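Local structure of galactose-1-phosphate uridylyltransferase (6K9Z) at residues A[1-9]-A[62-73]; A[167-175]-A[260-268]. The protein probably transfers uridylyl groups between UDP-glucose and hexose 1-phosphates such as galactose 1-phosphate, and binds zinc, iron and UDP. The protein carries 1 engineered substitution. All coordinates share one frame; numbering follows the deposited sequence.

Interaction 1. Residues A[1-9]-A[62-73]; sequences MEIRKDPFT and PTAEDLYEVIPA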
# COMPACT_ATOMS: atom_id res chain seq x y z
N MET A 1 23.31 -1.75 -4.65
CA MET A 1 22.28 -2.57 -3.95
C MET A 1 22.34 -2.28 -2.45
O MET A 1 23.40 -2.51 -1.84
CB MET A 1 22.52 -4.06 -4.18
CG MET A 1 21.55 -4.94 -3.41
SD MET A 1 22.29 -6.53 -3.02
CE MET A 1 20.83 -7.52 -2.70
N GLU A 2 21.25 -1.76 -1.89
CA GLU A 2 21.22 -1.40 -0.44
C GLU A 2 19.78 -1.21 0.04
O GLU A 2 18.85 -1.25 -0.79
CB GLU A 2 21.99 -0.10 -0.21
CG GLU A 2 21.30 1.10 -0.83
CD GLU A 2 21.87 1.51 -2.18
OE1 GLU A 2 23.07 1.28 -2.40
OE2 GLU A 2 21.11 2.04 -3.00
N ILE A 3 19.61 -1.05 1.35
CA ILE A 3 18.26 -0.75 1.90
C ILE A 3 18.24 0.74 2.28
O ILE A 3 18.99 1.12 3.19
CB ILE A 3 17.93 -1.64 3.11
CG1 ILE A 3 17.89 -3.12 2.73
CG2 ILE A 3 16.63 -1.20 3.76
CD1 ILE A 3 17.55 -4.05 3.87
N ARG A 4 17.46 1.54 1.54
CA ARG A 4 17.33 2.98 1.86
C ARG A 4 16.17 3.19 2.81
O ARG A 4 15.23 2.37 2.85
CB ARG A 4 17.22 3.79 0.56
CG ARG A 4 18.33 3.54 -0.44
CD ARG A 4 18.23 4.50 -1.60
NE ARG A 4 19.28 4.27 -2.53
CZ ARG A 4 19.56 5.05 -3.56
NH1 ARG A 4 18.87 6.17 -3.77
NH2 ARG A 4 20.55 4.74 -4.38
N LYS A 5 16.21 4.28 3.58
CA LYS A 5 15.13 4.57 4.55
C LYS A 5 14.51 5.93 4.22
O LYS A 5 15.24 6.89 3.97
CB LYS A 5 15.66 4.49 5.97
CG LYS A 5 14.63 4.68 7.04
CD LYS A 5 15.27 4.42 8.37
CE LYS A 5 14.44 4.89 9.52
NZ LYS A 5 15.05 4.42 10.78
N ASP A 6 13.19 5.93 4.16
CA ASP A 6 12.40 7.18 3.98
C ASP A 6 12.51 7.98 5.28
O ASP A 6 12.13 7.50 6.33
CB ASP A 6 10.96 6.84 3.58
CG ASP A 6 10.09 8.05 3.32
OD1 ASP A 6 10.21 9.02 4.09
OD2 ASP A 6 9.32 7.99 2.33
N PRO A 7 13.07 9.19 5.26
CA PRO A 7 13.28 9.91 6.51
C PRO A 7 12.00 10.57 7.06
O PRO A 7 12.03 11.04 8.17
CB PRO A 7 14.34 10.91 6.10
CG PRO A 7 13.98 11.25 4.66
CD PRO A 7 13.56 9.91 4.08
N PHE A 8 10.90 10.51 6.31
CA PHE A 8 9.57 11.00 6.76
C PHE A 8 8.69 9.88 7.28
O PHE A 8 7.80 10.15 8.10
CB PHE A 8 8.92 11.84 5.66
CG PHE A 8 9.76 13.02 5.28
CD1 PHE A 8 9.94 14.09 6.17
CD2 PHE A 8 10.36 13.09 4.04
CE1 PHE A 8 10.70 15.19 5.83
CE2 PHE A 8 11.14 14.19 3.70
CZ PHE A 8 11.31 15.23 4.60
N THR A 9 8.88 8.64 6.84
CA THR A 9 7.98 7.55 7.25
C THR A 9 8.73 6.43 7.98
O THR A 9 8.07 5.64 8.62
CB THR A 9 7.24 6.99 6.03
OG1 THR A 9 8.18 6.34 5.19
CG2 THR A 9 6.55 8.05 5.19
N PRO A 62 26.75 -0.04 0.97
CA PRO A 62 25.61 0.77 0.53
C PRO A 62 25.96 2.17 0.02
O PRO A 62 26.94 2.75 0.44
CB PRO A 62 24.69 0.79 1.76
CG PRO A 62 25.54 0.44 2.95
CD PRO A 62 26.73 -0.33 2.41
N THR A 63 25.17 2.66 -0.94
CA THR A 63 25.23 4.05 -1.47
C THR A 63 24.90 5.03 -0.34
O THR A 63 23.76 4.99 0.10
CB THR A 63 24.27 4.23 -2.65
OG1 THR A 63 24.40 3.08 -3.50
CG2 THR A 63 24.51 5.50 -3.44
N ALA A 64 25.83 5.92 -0.00
CA ALA A 64 25.64 6.86 1.12
C ALA A 64 25.41 8.30 0.63
O ALA A 64 26.15 8.76 -0.26
CB ALA A 64 26.84 6.79 2.04
N GLU A 65 24.38 8.95 1.19
CA GLU A 65 24.05 10.38 0.95
C GLU A 65 23.94 11.04 2.32
O GLU A 65 23.40 10.40 3.24
CB GLU A 65 22.85 10.56 0.01
CG GLU A 65 23.08 11.66 -1.02
CD GLU A 65 22.13 11.69 -2.20
OE1 GLU A 65 22.26 10.84 -3.10
OE2 GLU A 65 21.27 12.59 -2.24
N ASP A 66 24.32 12.31 2.44
CA ASP A 66 24.49 12.98 3.76
C ASP A 66 23.24 13.00 4.65
O ASP A 66 23.39 12.67 5.83
CB ASP A 66 24.96 14.43 3.55
CG ASP A 66 24.03 15.22 2.65
OD1 ASP A 66 23.43 14.60 1.74
OD2 ASP A 66 23.90 16.44 2.85
N LEU A 67 22.06 13.30 4.11
CA LEU A 67 20.86 13.47 4.98
C LEU A 67 20.15 12.14 5.22
O LEU A 67 19.10 12.22 5.89
CB LEU A 67 19.81 14.41 4.34
CG LEU A 67 20.24 15.85 4.12
CD1 LEU A 67 19.50 16.42 2.92
CD2 LEU A 67 20.02 16.72 5.35
N TYR A 68 20.65 11.01 4.69
CA TYR A 68 19.84 9.77 4.54
C TYR A 68 20.51 8.58 5.20
O TYR A 68 21.79 8.50 5.18
CB TYR A 68 19.58 9.43 3.07
CG TYR A 68 18.87 10.53 2.34
CD1 TYR A 68 17.60 10.96 2.69
CD2 TYR A 68 19.54 11.24 1.36
CE1 TYR A 68 16.98 12.02 2.04
CE2 TYR A 68 18.94 12.30 0.71
CZ TYR A 68 17.66 12.68 1.03
OH TYR A 68 17.11 13.74 0.37
N GLU A 69 19.70 7.67 5.74
CA GLU A 69 20.20 6.42 6.35
C GLU A 69 20.16 5.32 5.30
O GLU A 69 19.10 5.11 4.67
CB GLU A 69 19.36 6.01 7.55
CG GLU A 69 19.51 7.00 8.70
CD GLU A 69 18.67 6.58 9.90
OE1 GLU A 69 19.10 5.64 10.62
OE2 GLU A 69 17.55 7.11 10.03
N VAL A 70 21.27 4.60 5.14
CA VAL A 70 21.32 3.44 4.22
C VAL A 70 21.93 2.27 5.00
O VAL A 70 22.85 2.52 5.79
CB VAL A 70 22.09 3.76 2.93
CG1 VAL A 70 22.08 2.59 1.96
CG2 VAL A 70 21.52 5.00 2.25
N ILE A 71 21.40 1.07 4.82
CA ILE A 71 21.95 -0.11 5.55
C ILE A 71 22.22 -1.23 4.55
O ILE A 71 21.54 -1.28 3.51
CB ILE A 71 21.02 -0.55 6.69
CG1 ILE A 71 19.67 -1.05 6.17
CG2 ILE A 71 20.85 0.56 7.72
CD1 ILE A 71 18.89 -1.84 7.19
N PRO A 72 23.16 -2.11 4.88
CA PRO A 72 23.49 -3.21 3.97
C PRO A 72 22.27 -4.12 3.78
O PRO A 72 21.56 -4.38 4.72
CB PRO A 72 24.63 -3.96 4.68
CG PRO A 72 25.30 -2.88 5.49
CD PRO A 72 24.15 -2.01 5.95
N ALA A 73 22.06 -4.54 2.54
CA ALA A 73 20.96 -5.45 2.11
C ALA A 73 21.35 -6.87 2.49
O ALA A 73 21.42 -7.78 1.63
CB ALA A 73 20.70 -5.29 0.66
O HOH W 1 24.11 -3.37 0.66
O HOH W 2 16.89 8.33 5.54
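Ile3 and Ile71 form an antiparallel hydrogen-bonded pair, Ile3 N reaching Ile71 O at 2.9 Å and Ile71 N returning to Ile3 O at 2.9 Å. One step on, Arg4 and Val70 make the non-hydrogen-bonded pair, with Val70 CA 3.4 Å from Ile3 O in a CA-H...O contact. The ladder then frays: Lys5 N bonds only weakly to Glu69 O, one water joins Lys5 O to Glu69 N, and at the far end another joins Met1 O to Ala73 N. Strand 12-15 flanks 2-5 on its other edge, making a small three-stranded sheet.

On one face the contact is apolar. Ile71 CG1 packs against Ile3 CB at 3.6 Å, while Ile3 CG1 and Met1 CE both rest on Ala73. The face of Arg4 and Val70 is built round Glu2, whose CB packs against Pro62 and Val70. Its chi1 of 67° sets CG 3.3 Å from Val70 CG1, and a bend at chi2 (-98°) carries the carboxylate to Thr63. Glu2 OE1 takes the amide Thr63 N at 2.9 Å from above the carboxylate plane; the hydroxyl bond to the same oxygen is doubtfully short. Glu2 OE2 is gripped side-on by Arg4, through NE at 2.9 Å and NH2, both from one face of the carboxylate. Lys5 and Glu69 run side by side into a long salt bridge.

With Thr63 N on one oxygen and Arg4 NE and NH2 on the other, the buried Glu2 charge is probably well compensated. It ties the loop at Thr63 to an arginine gripped in its guanidinium plane, whose NH1 also pairs with Glu299 of the second subunit.

Interaction 2. Residues A[167-175]-A[260-268]; sequences HGSCLHCRI and TQYYHLHFE. With ZN (zinc ion), chain D; FE (Fe (III) ion), chain E.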
# COMPACT_ATOMS: atom_id res chain seq x y z
N HIS A 167 -2.56 -1.74 29.48
CA HIS A 167 -3.75 -2.53 29.91
C HIS A 167 -3.42 -3.86 30.61
O HIS A 167 -4.35 -4.41 31.23
CB HIS A 167 -4.76 -2.64 28.76
CG HIS A 167 -5.30 -1.32 28.30
ND1 HIS A 167 -4.86 -0.69 27.16
CD2 HIS A 167 -6.25 -0.52 28.82
CE1 HIS A 167 -5.51 0.44 26.99
NE2 HIS A 167 -6.37 0.57 28.00
N GLY A 168 -2.19 -4.38 30.50
CA GLY A 168 -1.78 -5.61 31.22
C GLY A 168 -2.13 -6.95 30.57
O GLY A 168 -1.89 -7.98 31.22
N SER A 169 -2.64 -6.96 29.34
CA SER A 169 -3.01 -8.21 28.61
C SER A 169 -2.68 -8.06 27.12
O SER A 169 -2.43 -6.94 26.66
CB SER A 169 -4.49 -8.54 28.83
OG SER A 169 -5.30 -7.81 27.93
N CYS A 170 -2.59 -9.21 26.39
CA CYS A 170 -2.35 -9.15 24.93
C CYS A 170 -3.66 -8.73 24.20
O CYS A 170 -4.69 -9.42 24.31
CB CYS A 170 -1.88 -10.51 24.42
SG CYS A 170 -1.87 -10.67 22.61
N LEU A 171 -3.58 -7.58 23.46
CA LEU A 171 -4.77 -7.04 22.72
C LEU A 171 -5.26 -8.07 21.70
O LEU A 171 -6.47 -8.26 21.57
CB LEU A 171 -4.44 -5.74 21.99
CG LEU A 171 -5.63 -5.13 21.24
CD1 LEU A 171 -6.88 -5.01 22.10
CD2 LEU A 171 -5.22 -3.78 20.69
N HIS A 172 -4.32 -8.77 21.04
CA HIS A 172 -4.70 -9.79 20.02
C HIS A 172 -5.52 -10.89 20.70
O HIS A 172 -6.51 -11.35 20.12
CB HIS A 172 -3.46 -10.37 19.36
CG HIS A 172 -2.60 -9.37 18.67
ND1 HIS A 172 -2.74 -9.08 17.33
CD2 HIS A 172 -1.59 -8.60 19.12
CE1 HIS A 172 -1.85 -8.18 16.98
NE2 HIS A 172 -1.13 -7.87 18.06
N CYS A 173 -5.10 -11.30 21.89
CA CYS A 173 -5.81 -12.38 22.64
C CYS A 173 -7.28 -11.90 22.86
O CYS A 173 -8.27 -12.71 22.72
CB CYS A 173 -5.11 -12.67 23.97
SG CYS A 173 -3.77 -13.90 23.81
N ARG A 174 -7.42 -10.64 23.25
CA ARG A 174 -8.76 -10.04 23.59
C ARG A 174 -9.62 -10.05 22.32
O ARG A 174 -10.78 -10.41 22.38
CB ARG A 174 -8.54 -8.66 24.18
CG ARG A 174 -7.72 -8.67 25.46
CD ARG A 174 -8.51 -9.14 26.67
NE ARG A 174 -9.87 -8.59 26.67
CZ ARG A 174 -10.22 -7.29 26.78
NH1 ARG A 174 -9.29 -6.35 26.89
NH2 ARG A 174 -11.50 -6.94 26.77
N ILE A 175 -9.06 -9.64 21.19
CA ILE A 175 -9.79 -9.60 19.90
C ILE A 175 -10.22 -11.02 19.49
O ILE A 175 -11.42 -11.27 19.19
CB ILE A 175 -8.96 -8.86 18.84
CG1 ILE A 175 -8.88 -7.37 19.13
CG2 ILE A 175 -9.55 -9.15 17.46
CD1 ILE A 175 -7.91 -6.59 18.26
N THR A 260 7.35 -13.08 22.14
CA THR A 260 6.85 -11.85 22.79
C THR A 260 5.52 -12.11 23.51
O THR A 260 4.64 -12.63 22.89
CB THR A 260 6.57 -10.74 21.79
OG1 THR A 260 5.68 -11.21 20.77
CG2 THR A 260 7.84 -10.30 21.11
N GLN A 261 5.38 -11.60 24.73
CA GLN A 261 4.12 -11.68 25.51
C GLN A 261 3.06 -10.76 24.89
O GLN A 261 1.88 -11.04 25.09
CB GLN A 261 4.38 -11.29 26.96
CG GLN A 261 5.01 -12.41 27.77
CD GLN A 261 5.30 -11.93 29.19
OE1 GLN A 261 5.74 -10.80 29.42
NE2 GLN A 261 4.99 -12.78 30.16
N TYR A 262 3.45 -9.70 24.17
CA TYR A 262 2.57 -8.55 23.83
C TYR A 262 2.14 -8.62 22.36
O TYR A 262 1.20 -7.87 21.97
CB TYR A 262 3.26 -7.20 24.06
CG TYR A 262 4.60 -7.05 23.41
CD1 TYR A 262 5.76 -7.43 24.08
CD2 TYR A 262 4.72 -6.54 22.12
CE1 TYR A 262 7.01 -7.30 23.50
CE2 TYR A 262 5.97 -6.43 21.52
CZ TYR A 262 7.10 -6.81 22.22
OH TYR A 262 8.33 -6.71 21.66
N TYR A 263 2.81 -9.46 21.59
CA TYR A 263 2.44 -9.65 20.17
C TYR A 263 2.10 -11.11 19.92
O TYR A 263 2.53 -12.01 20.63
CB TYR A 263 3.54 -9.15 19.25
CG TYR A 263 3.10 -8.93 17.82
CD1 TYR A 263 2.24 -7.90 17.49
CD2 TYR A 263 3.66 -9.65 16.77
CE1 TYR A 263 1.91 -7.61 16.17
CE2 TYR A 263 3.30 -9.40 15.44
CZ TYR A 263 2.43 -8.38 15.15
OH TYR A 263 2.14 -8.10 13.82
N HIS A 264 1.13 -11.27 19.02
CA HIS A 264 0.48 -12.56 18.66
C HIS A 264 0.53 -12.74 17.14
O HIS A 264 0.04 -11.85 16.43
CB HIS A 264 -0.96 -12.46 19.19
CG HIS A 264 -1.73 -13.73 19.32
ND1 HIS A 264 -2.55 -13.96 20.40
CD2 HIS A 264 -1.88 -14.78 18.50
CE1 HIS A 264 -3.14 -15.12 20.26
NE2 HIS A 264 -2.75 -15.65 19.10
N LEU A 265 1.01 -13.96 16.72
CA LEU A 265 1.22 -14.07 15.27
C LEU A 265 -0.13 -14.20 14.59
O LEU A 265 -1.14 -14.71 15.23
CB LEU A 265 2.12 -15.24 14.91
CG LEU A 265 1.65 -16.64 15.26
CD1 LEU A 265 0.65 -17.23 14.29
CD2 LEU A 265 2.87 -17.59 15.30
N HIS A 266 -0.28 -13.90 13.36
CA HIS A 266 -1.56 -14.06 12.60
C HIS A 266 -1.21 -14.02 11.12
O HIS A 266 -0.23 -13.29 10.75
CB HIS A 266 -2.59 -13.00 12.99
CG HIS A 266 -2.03 -11.60 13.04
ND1 HIS A 266 -1.24 -11.13 14.10
CD2 HIS A 266 -2.17 -10.56 12.20
CE1 HIS A 266 -0.91 -9.87 13.87
NE2 HIS A 266 -1.50 -9.46 12.76
N PHE A 267 -1.99 -14.72 10.30
CA PHE A 267 -1.96 -14.58 8.83
C PHE A 267 -3.00 -13.53 8.44
O PHE A 267 -4.13 -13.58 8.97
CB PHE A 267 -2.21 -15.90 8.14
CG PHE A 267 -1.08 -16.89 8.31
CD1 PHE A 267 -1.01 -17.66 9.48
CD2 PHE A 267 -0.11 -17.04 7.35
CE1 PHE A 267 0.00 -18.61 9.63
CE2 PHE A 267 0.86 -18.01 7.49
CZ PHE A 267 0.98 -18.72 8.66
N GLU A 268 -2.60 -12.57 7.60
CA GLU A 268 -3.58 -11.64 6.98
C GLU A 268 -3.74 -12.09 5.53
O GLU A 268 -2.73 -12.25 4.82
CB GLU A 268 -3.20 -10.17 7.15
CG GLU A 268 -2.96 -9.75 8.58
CD GLU A 268 -2.81 -8.27 8.81
OE1 GLU A 268 -2.98 -7.86 9.96
OE2 GLU A 268 -2.49 -7.57 7.83
ZN ZN D . -2.12 -12.98 22.47
FE FE E . -1.35 -7.63 11.52
O HOH W 3 -0.89 -6.44 22.99
O HOH W 4 -3.09 -6.73 12.60
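The side chains of His172 and His264 run antiparallel alongside each other, His172 CB lying just 3.3 Å from His264 CB, and this is the tight heart of the contact. The backbone N and O of His264 pass over one face of the His172 ring. Farther out, His172 NE2 comes 3.4 Å from Tyr263 CD1, the two planes nearly perpendicular (87°), and His172 CE1 lies 3.7 Å from His266 CE1. His172 ND1 is hydrogen-bonded to Tyr207, and Phe8 of the second subunit stacks on the ring. Replaced by an alanine, His172 would lose its imidazole, which is likely to cost the Tyr207 hydroxyl this partner, deprive that Phe8 of its stacking ring and open a gap beside Tyr263 and His266.

Toward Gln261, which is exposed, the packing thins. Cys170 CB gets no nearer than 3.9 Å to Gln261 O, and a water bridges Leu171 N and Tyr262 O.

Zinc joins the two segments by coordination in a CxxC, Cys2His2 site: Cys170 SG, Cys173 SG and His264 ND1 bind it, and His211 completes it. Cys170 is also the N-cap of helix 171-178: its SG accepts from Cys173 N at 3.4 Å, which may temper the thiolate charge.

The His264 side chain has a further polar partner in Pro208. Its carbonyl O receives His266 ND1 at 2.8 Å, in the imidazole plane, which fixes that ring's rotation and leaves His266 NE2 facing the iron at 2.2 Å. Glu268, Glu156, His252 and a water are further iron ligands. The two metal sites are thus structurally linked through one residue, His264.

Overall arrangement
From the N terminus, strand 2-5 waits until residues 70-71 return beside it, so interaction 1 closes a loop of some fifty residues that carries strands 12-15 and 46-49. Only much later does 167-175 open interaction 2, shut by 260-268 after a longer excursion through helix 220-240 and strands 183-186 to 247-252. The loops are in series, neither nested nor crossed. Their centres lie 32 Å apart, with nearest atoms about 16 Å apart and no touch: one ties together a small outlying sheet, the other pins a helix start to the large nine-stranded sheet. Contact comes through the dimer instead, where Leu67 and Tyr68 of one subunit pack on Arg174 and Ile175 of the other.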